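Side-chain contacts in alpha-catenin-like protein hmp-1 (Caenorhabditis elegans, PDB 5H5M), which binds beta-catenin and actin filaments at adherens junctions and is required for cell migration during body enclosure and for cell shape changes during body elongation: residues Thr235-Asp238 with Asp239-Val243; Lys367-Arg370 with His371-Met375; Glu308-Lys311 with Gln312-Ile316; Asp299-Asn303 with Ser304-Glu308. All coordinates share one frame; numbering follows the deposited sequence.

All four contacts are local ones within the M domain and gather at one end of a bundle formed by helices 237-260, 276-300, 305-339 and 345-374. Along the chain the order is contact 1 at the start of helix 237-260, contact 4 at the turn joining helices 276-300 and 305-339, contact 3 just downstream and sharing Glu308 with it, and contact 2 near the end of helix 345-374. Contacts 2 and 3 are closest, with centres about 10 Å apart; the centres of contacts 1 and 4 are about 19 Å apart, and the two do not touch. Contact 2 touches the other three, so the last helix meets parts of the other helices at this end.

Contact 1: Thr235-Asp238 with Asp239-Val243; sequences TTLD and DFLAV
Two first torsions bring Thr236 and Asp239 together: Thr236 OG1 stands between its own backbone N and carbonyl carbon (chi1 69°), while Asp239 CG lies beside its backbone N (chi1 -72°). As a result Thr236 OG1 and Asp239 OD2 come within 2.6 Å of each other. Thr236 occupies the N-cap position of helix 237-260, and a water bridges the same two residues, accepting from Thr236 N at 3.0 Å and donating to Asp239 OD2 at 2.6 Å. Backbone bonding starts here too, with Phe240 N reaching Thr236 O at 3.2 Å and Leu241 N reaching Leu237 O at 2.9 Å. On another face of the same first turn, the contact is apolar. Leu237 CD1 rests 3.8 Å from Leu241 CG, and the two leucine side chains cross obliquely; the same Leu241 CG also lies 3.3 Å from Leu237 O. Beyond the segment, Leu237 and Leu241 face helix 276-300, and Leu241 also meets Leu373 of helix 345-374. Shortening Leu241 to an alanine would probably open a gap between these helices and leave Leu237 CD1 without its neighbour along the helix. Asp239 OD1 forms a salt bridge with Arg113 of helix 92-122, whereas Asp238 OD2 has a long, weak ion pair with Arg370. The carboxylate of Asp239 is therefore held at both oxygens, one by water and the other by a guanidinium group, and Arg113 together with the start of the helix would probably favour its negative charge in buried surroundings.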
loop_
_atom_site.group_PDB
_atom_site.type_symbol
_atom_site.label_atom_id
_atom_site.label_comp_id
_atom_site.label_asym_id
_atom_site.label_seq_id
_atom_site.Cartn_x
_atom_site.Cartn_y
_atom_site.Cartn_z
ATOM N N THR A 235 -2.625 9.516 2.206
ATOM C CA THR A 235 -3.112 8.553 1.227
ATOM C C THR A 235 -4.575 8.842 0.897
ATOM O O THR A 235 -5.404 8.994 1.796
ATOM C CB THR A 235 -2.975 7.098 1.746
ATOM O OG1 THR A 235 -1.594 6.799 1.993
ATOM C CG2 THR A 235 -3.536 6.104 0.735
ATOM N N THR A 236 -4.891 8.928 -0.391
ATOM C CA THR A 236 -6.270 9.148 -0.797
ATOM C C THR A 236 -7.044 7.847 -0.649
ATOM O O THR A 236 -6.579 6.784 -1.063
ATOM C CB THR A 236 -6.376 9.657 -2.244
ATOM O OG1 THR A 236 -6.006 8.611 -3.146
ATOM C CG2 THR A 236 -5.462 10.856 -2.460
ATOM N N LEU A 237 -8.225 7.939 -0.049
ATOM C CA LEU A 237 -9.046 6.772 0.253
ATOM C C LEU A 237 -9.361 5.922 -0.978
ATOM O O LEU A 237 -9.337 4.693 -0.907
ATOM C CB LEU A 237 -10.348 7.213 0.925
ATOM C CG LEU A 237 -11.379 6.127 1.242
ATOM C CD1 LEU A 237 -10.772 5.055 2.126
ATOM C CD2 LEU A 237 -12.601 6.743 1.909
ATOM N N ASP A 238 -9.646 6.567 -2.104
ATOM C CA ASP A 238 -10.011 5.819 -3.300
ATOM C C ASP A 238 -8.862 4.957 -3.812
ATOM O O ASP A 238 -9.077 3.810 -4.211
ATOM C CB ASP A 238 -10.481 6.747 -4.412
ATOM C CG ASP A 238 -11.003 5.981 -5.610
ATOM O OD1 ASP A 238 -10.266 5.868 -6.613
ATOM O OD2 ASP A 238 -12.140 5.464 -5.534
ATOM N N ASP A 239 -7.653 5.511 -3.811
ATOM C CA ASP A 239 -6.463 4.742 -4.162
ATOM C C ASP A 239 -6.330 3.513 -3.268
ATOM O O ASP A 239 -6.085 2.401 -3.749
ATOM C CB ASP A 239 -5.201 5.597 -4.050
ATOM C CG ASP A 239 -5.100 6.635 -5.145
ATOM O OD1 ASP A 239 -5.740 6.452 -6.200
ATOM O OD2 ASP A 239 -4.373 7.630 -4.951
ATOM N N PHE A 240 -6.507 3.713 -1.965
ATOM C CA PHE A 240 -6.330 2.613 -1.031
ATOM C C PHE A 240 -7.360 1.514 -1.263
ATOM O O PHE A 240 -7.025 0.336 -1.231
ATOM C CB PHE A 240 -6.404 3.092 0.417
ATOM C CG PHE A 240 -6.100 2.010 1.410
ATOM C CD1 PHE A 240 -4.790 1.640 1.666
ATOM C CD2 PHE A 240 -7.122 1.341 2.067
ATOM C CE1 PHE A 240 -4.501 0.635 2.568
ATOM C CE2 PHE A 240 -6.839 0.336 2.972
ATOM C CZ PHE A 240 -5.527 -0.019 3.220
ATOM N N LEU A 241 -8.607 1.902 -1.509
ATOM C CA LEU A 241 -9.671 0.931 -1.722
ATOM C C LEU A 241 -9.533 0.231 -3.071
ATOM O O LEU A 241 -9.836 -0.956 -3.192
ATOM C CB LEU A 241 -11.038 1.607 -1.615
ATOM C CG LEU A 241 -11.380 2.200 -0.246
ATOM C CD1 LEU A 241 -12.816 2.677 -0.226
ATOM C CD2 LEU A 241 -11.133 1.194 0.872
ATOM N N ALA A 242 -9.072 0.965 -4.082
ATOM C CA ALA A 242 -8.907 0.402 -5.420
ATOM C C ALA A 242 -7.774 -0.621 -5.444
ATOM O O ALA A 242 -7.894 -1.681 -6.059
ATOM C CB ALA A 242 -8.651 1.507 -6.439
ATOM N N VAL A 243 -6.677 -0.295 -4.770
ATOM C CA VAL A 243 -5.541 -1.202 -4.664
ATOM C C VAL A 243 -5.875 -2.388 -3.755
ATOM O O VAL A 243 -5.537 -3.530 -4.070
ATOM C CB VAL A 243 -4.285 -0.469 -4.139
ATOM C CG1 VAL A 243 -3.201 -1.459 -3.749
ATOM C CG2 VAL A 243 -3.766 0.511 -5.182
HETATM O O HOH W 1 -3.120 7.972 -2.648
#

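Contact 2: Lys367-Arg370 with His371-Met375; sequences KDIR and HALLM
The closing turns of helix 345-374, the last helix of the bundle in this M domain, bring Ile369 and Leu373 together on the face turned into the bundle. These side chains, four residues apart, run side by side and point the same way, with Ile369 CG2 at 4.2 Å from Leu373 CD1. That is a loose contact; Leu373 is engaged more closely with the backbone, its CG standing 3.3 Å from Ile369 O. The torsion of Leu373 explains this position: CG is anti to the carbonyl carbon and beside the backbone N (chi1 -73°), which lays the branch back over the preceding turn. The same approach recurs one residue on, where Leu374 CG lies 3.4 Å from Arg370 O. Main-chain bonds give the helical evidence: His371 N donates to Lys367 O at 2.9 Å, Ala372 N to Asp368 O at 2.9 Å and Leu373 N to Ile369 O at 3.1 Å. His371 CB touches Lys367 O at 3.3 Å, but its ring swings off the helix on the exposed side. Arg370, whose chain bends at chi3, sends its guanidinium group off towards helix 237-260, where NH1 makes a salt bridge with Glu245. The apolar side of the turn is shared among three neighbours. Ile369 packs on Val290 and Val294 of helix 276-300 and on Leu317 of helix 305-339, Leu373 reaches Met298 of helix 276-300, and the guanidinium end of Arg370 lies against Ala242 while its NE passes Leu241, both of helix 237-260.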
loop_
_atom_site.group_PDB
_atom_site.type_symbol
_atom_site.label_atom_id
_atom_site.label_comp_id
_atom_site.label_asym_id
_atom_site.label_seq_id
_atom_site.Cartn_x
_atom_site.Cartn_y
_atom_site.Cartn_z
ATOM N N LYS A 367 -16.540 -4.197 -2.474
ATOM C CA LYS A 367 -17.167 -3.446 -3.561
ATOM C C LYS A 367 -18.425 -2.713 -3.090
ATOM O O LYS A 367 -18.733 -1.626 -3.578
ATOM C CB LYS A 367 -17.511 -4.369 -4.734
ATOM C CG LYS A 367 -16.296 -4.927 -5.462
ATOM C CD LYS A 367 -16.693 -5.633 -6.750
ATOM C CE LYS A 367 -17.502 -6.884 -6.462
ATOM N NZ LYS A 367 -17.833 -7.638 -7.703
ATOM N N ASP A 368 -19.147 -3.314 -2.147
ATOM C CA ASP A 368 -20.343 -2.692 -1.584
ATOM C C ASP A 368 -19.977 -1.449 -0.784
ATOM O O ASP A 368 -20.682 -0.442 -0.823
ATOM C CB ASP A 368 -21.107 -3.681 -0.697
ATOM C CG ASP A 368 -21.745 -4.810 -1.491
ATOM O OD1 ASP A 368 -21.893 -4.669 -2.723
ATOM O OD2 ASP A 368 -22.106 -5.835 -0.876
ATOM N N ILE A 369 -18.866 -1.531 -0.058
ATOM C CA ILE A 369 -18.366 -0.404 0.714
ATOM C C ILE A 369 -18.021 0.758 -0.212
ATOM O O ILE A 369 -18.417 1.896 0.029
ATOM C CB ILE A 369 -17.132 -0.799 1.543
ATOM C CG1 ILE A 369 -17.529 -1.794 2.637
ATOM C CG2 ILE A 369 -16.482 0.425 2.158
ATOM C CD1 ILE A 369 -16.349 -2.420 3.356
ATOM N N ARG A 370 -17.299 0.455 -1.286
ATOM C CA ARG A 370 -16.919 1.470 -2.263
ATOM C C ARG A 370 -18.145 2.060 -2.947
ATOM O O ARG A 370 -18.178 3.247 -3.271
ATOM C CB ARG A 370 -15.963 0.879 -3.304
ATOM C CG ARG A 370 -14.685 0.296 -2.698
ATOM C CD ARG A 370 -13.692 -0.105 -3.774
ATOM N NE ARG A 370 -13.207 1.055 -4.510
ATOM C CZ ARG A 370 -12.563 0.993 -5.670
ATOM N NH1 ARG A 370 -12.327 -0.184 -6.236
ATOM N NH2 ARG A 370 -12.157 2.109 -6.266
ATOM N N HIS A 371 -19.158 1.226 -3.154
ATOM C CA HIS A 371 -20.390 1.666 -3.789
ATOM C C HIS A 371 -21.168 2.614 -2.874
ATOM O O HIS A 371 -21.664 3.656 -3.317
ATOM C CB HIS A 371 -21.251 0.461 -4.170
ATOM C CG HIS A 371 -22.514 0.825 -4.885
ATOM N ND1 HIS A 371 -22.529 1.618 -6.011
ATOM C CD2 HIS A 371 -23.805 0.508 -4.629
ATOM C CE1 HIS A 371 -23.776 1.773 -6.421
ATOM N NE2 HIS A 371 -24.569 1.110 -5.600
ATOM N N ALA A 372 -21.266 2.249 -1.598
ATOM C CA ALA A 372 -21.952 3.076 -0.609
ATOM C C ALA A 372 -21.309 4.457 -0.473
ATOM O O ALA A 372 -21.999 5.447 -0.245
ATOM C CB ALA A 372 -21.976 2.371 0.743
ATOM N N LEU A 373 -19.989 4.515 -0.620
ATOM C CA LEU A 373 -19.255 5.775 -0.513
ATOM C C LEU A 373 -19.587 6.728 -1.659
ATOM O O LEU A 373 -19.386 7.939 -1.547
ATOM C CB LEU A 373 -17.749 5.507 -0.473
ATOM C CG LEU A 373 -17.206 4.914 0.830
ATOM C CD1 LEU A 373 -15.859 4.267 0.594
ATOM C CD2 LEU A 373 -17.099 5.985 1.900
ATOM N N LEU A 374 -20.096 6.173 -2.757
ATOM C CA LEU A 374 -20.508 6.967 -3.913
ATOM C C LEU A 374 -21.886 7.594 -3.712
ATOM O O LEU A 374 -22.162 8.678 -4.225
ATOM C CB LEU A 374 -20.514 6.105 -5.178
ATOM C CG LEU A 374 -19.166 5.544 -5.626
ATOM C CD1 LEU A 374 -19.344 4.631 -6.830
ATOM C CD2 LEU A 374 -18.189 6.671 -5.928
ATOM N N MET A 375 -22.748 6.905 -2.972
ATOM C CA MET A 375 -24.106 7.378 -2.722
ATOM C C MET A 375 -24.131 8.552 -1.746
ATOM O O MET A 375 -24.164 8.351 -0.533
ATOM C CB MET A 375 -24.974 6.239 -2.178
ATOM C CG MET A 375 -24.922 4.959 -3.000
ATOM S SD MET A 375 -25.183 5.274 -4.755
ATOM C CE MET A 375 -26.858 5.910 -4.728
#

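Contact 3: Glu308-Lys311 with Gln312-Ile316; sequences ETVK and QAVRI
The flat groups through which Glu308-Lys311 and Gln312-Ile316 meet are peptide carbonyls, and each is approached near its oxygen end with the donor tilted from the carbonyl plane. Gln312 N reaches Glu308 O at 2.9 Å, tilted 33° from that plane, while Val314 N comes to Val310 O at 3.0 Å with a smaller tilt of 16°. Ala313 N to Thr309 O, at 3.3 Å, is longer than Arg315 N to Lys311 O, at 2.8 Å. Four successive bonds of this i to i+4 kind show an unbroken helix, and the side chains then add aliphatic carbons around the same oxygens. Gln312 CB lies 3.2 Å from Glu308 O, and Val314 CG2 lies 3.3 Å from Val310 O. The valine torsion accounts for the latter: CG2 stands beside the backbone N, anti to the carbonyl carbon, while CG1 is anti to the N (chi1 170°). Between the side chains themselves the contact is slight, Val310 CG1 and Val314 CG2 being 4.5 Å apart, so the valines only graze each other, and both find packing partners on neighbouring helices. Lys311 bends at chi2 and chi3 and carries NZ to a salt bridge with Asp299, near the end of helix 276-300. Thr309 OG1 instead bonds to Glu305 O, one turn back. On the inner side Val310 packs on Val294 and Met298 of helix 276-300 and on Ala372 and Leu373 of helix 345-374; Ala313 and Val314 meet Ile369 of that last helix, which places helix 305-339 against both partners.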
loop_
_atom_site.group_PDB
_atom_site.type_symbol
_atom_site.label_atom_id
_atom_site.label_comp_id
_atom_site.label_asym_id
_atom_site.label_seq_id
_atom_site.Cartn_x
_atom_site.Cartn_y
_atom_site.Cartn_z
ATOM N N GLU A 308 -23.849 6.530 8.239
ATOM C CA GLU A 308 -24.434 5.329 8.827
ATOM C C GLU A 308 -24.567 4.209 7.796
ATOM O O GLU A 308 -24.354 3.040 8.115
ATOM C CB GLU A 308 -25.797 5.641 9.452
ATOM C CG GLU A 308 -25.702 6.523 10.686
ATOM C CD GLU A 308 -26.949 6.473 11.549
ATOM O OE1 GLU A 308 -27.985 5.953 11.078
ATOM O OE2 GLU A 308 -26.891 6.952 12.702
ATOM N N THR A 309 -24.906 4.575 6.562
ATOM C CA THR A 309 -25.058 3.604 5.481
ATOM C C THR A 309 -23.713 2.974 5.119
ATOM O O THR A 309 -23.628 1.778 4.839
ATOM C CB THR A 309 -25.679 4.253 4.226
ATOM O OG1 THR A 309 -26.969 4.787 4.550
ATOM C CG2 THR A 309 -25.841 3.235 3.114
ATOM N N VAL A 310 -22.660 3.783 5.141
ATOM C CA VAL A 310 -21.320 3.303 4.831
ATOM C C VAL A 310 -20.759 2.451 5.972
ATOM O O VAL A 310 -20.193 1.386 5.735
ATOM C CB VAL A 310 -20.363 4.477 4.537
ATOM C CG1 VAL A 310 -18.929 3.994 4.468
ATOM C CG2 VAL A 310 -20.762 5.174 3.242
ATOM N N LYS A 311 -20.927 2.916 7.207
ATOM C CA LYS A 311 -20.471 2.162 8.375
ATOM C C LYS A 311 -21.204 0.826 8.483
ATOM O O LYS A 311 -20.641 -0.164 8.953
ATOM C CB LYS A 311 -20.663 2.976 9.658
ATOM C CG LYS A 311 -19.807 4.238 9.722
ATOM C CD LYS A 311 -18.740 4.164 10.801
ATOM C CE LYS A 311 -19.348 4.229 12.187
ATOM N NZ LYS A 311 -18.304 4.343 13.242
ATOM N N GLN A 312 -22.456 0.804 8.039
ATOM C CA GLN A 312 -23.239 -0.425 8.019
ATOM C C GLN A 312 -22.633 -1.445 7.054
ATOM O O GLN A 312 -22.519 -2.630 7.375
ATOM C CB GLN A 312 -24.688 -0.131 7.630
ATOM C CG GLN A 312 -25.580 -1.359 7.616
ATOM C CD GLN A 312 -25.709 -1.995 8.985
ATOM O OE1 GLN A 312 -26.085 -1.336 9.956
ATOM N NE2 GLN A 312 -25.392 -3.283 9.072
ATOM N N ALA A 313 -22.244 -0.979 5.873
ATOM C CA ALA A 313 -21.615 -1.841 4.881
ATOM C C ALA A 313 -20.279 -2.366 5.400
ATOM O O ALA A 313 -19.927 -3.528 5.180
ATOM C CB ALA A 313 -21.427 -1.094 3.569
ATOM N N VAL A 314 -19.545 -1.502 6.096
ATOM C CA VAL A 314 -18.274 -1.881 6.706
ATOM C C VAL A 314 -18.479 -2.934 7.792
ATOM O O VAL A 314 -17.718 -3.899 7.893
ATOM C CB VAL A 314 -17.558 -0.659 7.310
ATOM C CG1 VAL A 314 -16.371 -1.094 8.159
ATOM C CG2 VAL A 314 -17.118 0.293 6.205
ATOM N N ARG A 315 -19.521 -2.743 8.593
ATOM C CA ARG A 315 -19.845 -3.663 9.677
ATOM C C ARG A 315 -20.131 -5.074 9.159
ATOM O O ARG A 315 -19.854 -6.062 9.840
ATOM C CB ARG A 315 -21.043 -3.138 10.473
ATOM C CG ARG A 315 -21.420 -4.003 11.661
ATOM C CD ARG A 315 -22.521 -3.370 12.494
ATOM N NE ARG A 315 -22.888 -4.218 13.624
ATOM C CZ ARG A 315 -22.256 -4.220 14.793
ATOM N NH1 ARG A 315 -21.220 -3.414 14.991
ATOM N NH2 ARG A 315 -22.659 -5.027 15.765
ATOM N N ILE A 316 -20.681 -5.161 7.953
ATOM C CA ILE A 316 -20.970 -6.446 7.329
ATOM C C ILE A 316 -19.681 -7.197 7.003
ATOM O O ILE A 316 -19.550 -8.388 7.290
ATOM C CB ILE A 316 -21.803 -6.268 6.046
ATOM C CG1 ILE A 316 -23.196 -5.739 6.393
ATOM C CG2 ILE A 316 -21.906 -7.582 5.278
ATOM C CD1 ILE A 316 -24.109 -5.590 5.196
#

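Contact 4: Asp299-Asn303 with Ser304-Glu308; sequences DFLQN and SEYTE
A capping box made by Ser304 and Thr307 starts helix 305-339, and Leu301 and Asn303 from the preceding turn lie against it. The polar part is asymmetric. Ser304 N donates to Thr307 OG1 at 3.0 Å, nearly straight at 169°, whereas the return bond from Thr307 N to Ser304 OG is weak at 3.4 Å, as is the one from Tyr306 N. Thr307 OG1 can accept because chi1 of 63° sets it between its own backbone N and carbonyl carbon. Asn303 OD1 lies 3.5 Å from Glu308 OE2, a proximity of two acceptors and not a bond, the amide and carboxylate planes being turned 55° apart. Thr307 CG2 makes an apolar contact with Leu301 CB at 3.9 Å and also touches the carbonyl oxygen Gln302 O at 3.6 Å. A valine in place of Thr307 would probably leave Ser304 N without its acceptor and loosen the start of the helix. Tyr306 OH is hydrogen-bonded to Leu373 O of helix 345-374, and at the ring edge, in its plane, Leu301 CD1 lies 3.9 Å from Tyr306 CE2.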
loop_
_atom_site.group_PDB
_atom_site.type_symbol
_atom_site.label_atom_id
_atom_site.label_comp_id
_atom_site.label_asym_id
_atom_site.label_seq_id
_atom_site.Cartn_x
_atom_site.Cartn_y
_atom_site.Cartn_z
ATOM N N ASP A 299 -16.117 8.644 10.622
ATOM C CA ASP A 299 -16.198 9.223 11.964
ATOM C C ASP A 299 -15.738 10.678 11.997
ATOM O O ASP A 299 -16.177 11.456 12.843
ATOM C CB ASP A 299 -15.373 8.399 12.959
ATOM C CG ASP A 299 -16.034 7.079 13.313
ATOM O OD1 ASP A 299 -17.263 6.959 13.127
ATOM O OD2 ASP A 299 -15.325 6.162 13.780
ATOM N N PHE A 300 -14.849 11.040 11.078
ATOM C CA PHE A 300 -14.379 12.416 10.977
ATOM C C PHE A 300 -15.487 13.321 10.454
ATOM O O PHE A 300 -15.540 14.511 10.776
ATOM C CB PHE A 300 -13.148 12.497 10.073
ATOM C CG PHE A 300 -11.867 12.134 10.766
ATOM C CD1 PHE A 300 -11.542 12.703 11.990
ATOM C CD2 PHE A 300 -10.991 11.218 10.201
ATOM C CE1 PHE A 300 -10.362 12.371 12.638
ATOM C CE2 PHE A 300 -9.811 10.880 10.843
ATOM C CZ PHE A 300 -9.494 11.457 12.064
ATOM N N LEU A 301 -16.375 12.746 9.650
ATOM C CA LEU A 301 -17.510 13.481 9.112
ATOM C C LEU A 301 -18.574 13.723 10.174
ATOM O O LEU A 301 -18.571 13.092 11.231
ATOM C CB LEU A 301 -18.125 12.727 7.929
ATOM C CG LEU A 301 -17.223 12.509 6.711
ATOM C CD1 LEU A 301 -17.936 11.665 5.664
ATOM C CD2 LEU A 301 -16.790 13.842 6.123
ATOM N N GLN A 302 -19.479 14.650 9.890
ATOM C CA GLN A 302 -20.682 14.807 10.695
ATOM C C GLN A 302 -21.579 13.589 10.473
ATOM O O GLN A 302 -21.679 13.084 9.351
ATOM C CB GLN A 302 -21.405 16.104 10.325
ATOM C CG GLN A 302 -22.725 16.318 11.034
ATOM C CD GLN A 302 -23.390 17.620 10.628
ATOM O OE1 GLN A 302 -22.811 18.425 9.897
ATOM N NE2 GLN A 302 -24.615 17.829 11.098
ATOM N N ASN A 303 -22.210 13.103 11.538
ATOM C CA ASN A 303 -23.088 11.941 11.431
ATOM C C ASN A 303 -24.282 12.231 10.526
ATOM O O ASN A 303 -24.939 13.259 10.661
ATOM C CB ASN A 303 -23.568 11.495 12.816
ATOM C CG ASN A 303 -24.389 10.219 12.769
ATOM O OD1 ASN A 303 -25.582 10.223 13.066
ATOM N ND2 ASN A 303 -23.752 9.120 12.387
ATOM N N SER A 304 -24.544 11.322 9.595
ATOM C CA SER A 304 -25.638 11.489 8.646
ATOM C C SER A 304 -26.139 10.132 8.172
ATOM O O SER A 304 -25.626 9.091 8.588
ATOM C CB SER A 304 -25.191 12.330 7.446
ATOM O OG SER A 304 -24.163 11.672 6.723
ATOM N N GLU A 305 -27.142 10.144 7.301
ATOM C CA GLU A 305 -27.617 8.915 6.685
ATOM C C GLU A 305 -26.512 8.328 5.818
ATOM O O GLU A 305 -26.395 7.112 5.676
ATOM C CB GLU A 305 -28.878 9.169 5.858
ATOM C CG GLU A 305 -29.435 7.931 5.179
ATOM C CD GLU A 305 -30.828 8.152 4.624
ATOM O OE1 GLU A 305 -31.438 9.194 4.948
ATOM O OE2 GLU A 305 -31.311 7.282 3.871
ATOM N N TYR A 306 -25.691 9.208 5.257
ATOM C CA TYR A 306 -24.556 8.795 4.445
ATOM C C TYR A 306 -23.545 7.970 5.232
ATOM O O TYR A 306 -23.167 6.877 4.811
ATOM C CB TYR A 306 -23.862 10.018 3.844
ATOM C CG TYR A 306 -22.557 9.685 3.162
ATOM C CD1 TYR A 306 -22.540 8.935 1.996
ATOM C CD2 TYR A 306 -21.345 10.127 3.676
ATOM C CE1 TYR A 306 -21.356 8.626 1.366
ATOM C CE2 TYR A 306 -20.153 9.824 3.049
ATOM C CZ TYR A 306 -20.166 9.076 1.894
ATOM O OH TYR A 306 -18.985 8.767 1.263
ATOM N N THR A 307 -23.106 8.493 6.373
ATOM C CA THR A 307 -22.082 7.816 7.162
ATOM C C THR A 307 -22.606 6.519 7.772
ATOM O O THR A 307 -21.895 5.519 7.807
ATOM C CB THR A 307 -21.535 8.716 8.284
ATOM O OG1 THR A 307 -22.584 9.040 9.205
ATOM C CG2 THR A 307 -20.951 9.996 7.703
ATOM N N GLU A 308 -23.849 6.530 8.239
ATOM C CA GLU A 308 -24.434 5.329 8.827
ATOM C C GLU A 308 -24.567 4.209 7.796
ATOM O O GLU A 308 -24.354 3.040 8.115
ATOM C CB GLU A 308 -25.797 5.641 9.452
ATOM C CG GLU A 308 -25.702 6.523 10.686
ATOM C CD GLU A 308 -26.949 6.473 11.549
ATOM O OE1 GLU A 308 -27.985 5.953 11.078
ATOM O OE2 GLU A 308 -26.891 6.952 12.702
#